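Local atomic coordinates of cytosolic IMP-GMP specific 5'-nucleotidase (PDB entry 4OHF), a protein that probably hydrolyses the 5'-phosphate of purine nucleoside monophosphates such as IMP and GMP, as a magnesium-binding cytosolic nucleotidase of the HAD clan. Residues N80-S85 and I112-G117. Sequence-based numbering, arbitrary orientation.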
# COMPACT_ATOMS: atom_id res chain seq x y z
N ASN B 80 -13.90 -0.40 21.19
CA ASN B 80 -15.06 -1.28 21.02
C ASN B 80 -14.67 -2.70 20.62
O ASN B 80 -13.57 -2.95 20.12
CB ASN B 80 -16.01 -0.71 19.96
CG ASN B 80 -16.55 0.66 20.33
OD1 ASN B 80 -16.94 0.90 21.48
ND2 ASN B 80 -16.59 1.56 19.36
N ILE B 81 -15.59 -3.64 20.83
CA ILE B 81 -15.36 -5.02 20.48
C ILE B 81 -16.50 -5.45 19.56
O ILE B 81 -17.66 -5.26 19.90
CB ILE B 81 -15.32 -5.92 21.72
CG1 ILE B 81 -14.19 -5.45 22.66
CG2 ILE B 81 -15.10 -7.37 21.31
CD1 ILE B 81 -14.06 -6.28 23.94
N LEU B 82 -16.15 -6.03 18.42
CA LEU B 82 -17.15 -6.41 17.42
C LEU B 82 -17.28 -7.89 17.04
O LEU B 82 -16.31 -8.64 17.04
CB LEU B 82 -16.88 -5.62 16.15
CG LEU B 82 -16.46 -4.15 16.33
CD1 LEU B 82 -16.17 -3.55 14.97
CD2 LEU B 82 -17.56 -3.35 17.03
N LYS B 83 -18.51 -8.26 16.69
CA LYS B 83 -18.87 -9.61 16.23
C LYS B 83 -19.18 -9.36 14.74
O LYS B 83 -20.19 -8.75 14.40
CB LYS B 83 -20.15 -10.09 16.92
CG LYS B 83 -20.24 -11.58 17.28
CD LYS B 83 -20.14 -12.52 16.10
CE LYS B 83 -20.33 -13.97 16.53
NZ LYS B 83 -21.70 -14.24 17.06
N LEU B 84 -18.31 -9.83 13.85
CA LEU B 84 -18.50 -9.61 12.42
C LEU B 84 -19.00 -10.82 11.64
O LEU B 84 -18.83 -11.96 12.05
CB LEU B 84 -17.20 -9.11 11.80
CG LEU B 84 -16.84 -7.63 11.84
CD1 LEU B 84 -17.36 -6.95 13.08
CD2 LEU B 84 -15.34 -7.52 11.75
N SER B 85 -19.61 -10.55 10.49
CA SER B 85 -20.10 -11.60 9.61
C SER B 85 -18.93 -11.88 8.70
O SER B 85 -17.95 -11.15 8.74
CB SER B 85 -21.25 -11.09 8.75
OG SER B 85 -20.77 -10.18 7.77
N ILE B 112 -22.50 -0.64 7.85
CA ILE B 112 -22.71 -1.88 8.57
C ILE B 112 -21.43 -2.72 8.41
O ILE B 112 -21.16 -3.62 9.21
CB ILE B 112 -23.93 -2.67 8.01
CG1 ILE B 112 -24.27 -3.84 8.94
CG2 ILE B 112 -23.63 -3.18 6.60
CD1 ILE B 112 -24.77 -3.43 10.31
N TYR B 113 -20.65 -2.40 7.38
CA TYR B 113 -19.41 -3.10 7.09
C TYR B 113 -18.18 -2.34 7.60
O TYR B 113 -18.17 -1.11 7.60
CB TYR B 113 -19.25 -3.33 5.58
CG TYR B 113 -20.43 -4.00 4.90
CD1 TYR B 113 -21.29 -3.27 4.08
CD2 TYR B 113 -20.67 -5.37 5.04
CE1 TYR B 113 -22.36 -3.88 3.42
CE2 TYR B 113 -21.73 -5.99 4.39
CZ TYR B 113 -22.57 -5.24 3.58
OH TYR B 113 -23.62 -5.84 2.92
N VAL B 114 -17.16 -3.08 8.02
CA VAL B 114 -15.92 -2.48 8.52
C VAL B 114 -14.77 -3.00 7.68
O VAL B 114 -14.80 -4.14 7.21
CB VAL B 114 -15.66 -2.85 10.01
CG1 VAL B 114 -16.82 -2.39 10.87
CG2 VAL B 114 -15.46 -4.34 10.16
N ASP B 115 -13.75 -2.18 7.48
CA ASP B 115 -12.61 -2.59 6.68
C ASP B 115 -11.51 -3.13 7.57
O ASP B 115 -10.81 -2.36 8.23
CB ASP B 115 -12.07 -1.40 5.89
CG ASP B 115 -11.18 -1.81 4.74
OD1 ASP B 115 -10.44 -2.81 4.87
OD2 ASP B 115 -11.21 -1.13 3.69
N LEU B 116 -11.34 -4.45 7.58
CA LEU B 116 -10.32 -5.08 8.41
C LEU B 116 -8.94 -4.67 7.92
O LEU B 116 -7.96 -4.77 8.65
CB LEU B 116 -10.43 -6.62 8.39
CG LEU B 116 -11.65 -7.31 9.03
CD1 LEU B 116 -11.79 -6.89 10.48
CD2 LEU B 116 -12.92 -6.95 8.26
N GLY B 117 -8.89 -4.20 6.68
CA GLY B 117 -7.63 -3.75 6.11
C GLY B 117 -7.10 -2.58 6.91
O GLY B 117 -5.88 -2.42 7.07
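L84 and V114 meet tip to tip, CD2 of L84 lying 3.6 Å from CG2 of V114, and this pair forms the tight part of the contact. CG of L84 is also near, 3.9 Å from CG2 of V114, while its CD2 reaches further along the loop to CD1 of L116 at 3.8 Å. One leucine methyl therefore sits against two residues of segment 112-117. V114 divides its branches between two leucines: with chi1 at -58°, CG2 lies between the backbone N and the carbonyl carbon and meets L84, whereas CG1, anti to the carbonyl carbon, is turned to L82. That second approach is looser, 4.3 Å from CD1 of L82 to CG1 of V114.

No hydrogen bond joins the segments, and even the closest pair of CA atoms, those of L84 and Y113, stands 8.5 Å apart. The loop thus packs over one face of strand 80-84 through side chains, rather than adding to the antiparallel sheet in which that strand pairs with 73-75 and 90-95. I90 of strand 90-95 also touches V114, and Y109 of helix 102-109 touches L82.

On its looser side the loop becomes partly exposed and polar. OD1 of D115 accepts from the backbone N of G117 at 2.8 Å, forming an Asx turn with a bent N-H...O angle of 132°; OD2 makes a salt bridge to K314 of the second subunit. L116, packed on L84, also has its side chain about 5 Å from the bound GMP, whose pocket includes R86, Y87 and Y421, so the contact lies beside that nucleotide site. The 144 Å² buried between the segments comes mostly from L82, L84, V114 and L116, whose close contacts are all aliphatic, which implies cohesion by dispersion and the hydrophobic effect; the directional bonds of D115 are made within the loop and to the second subunit, not across to the strand.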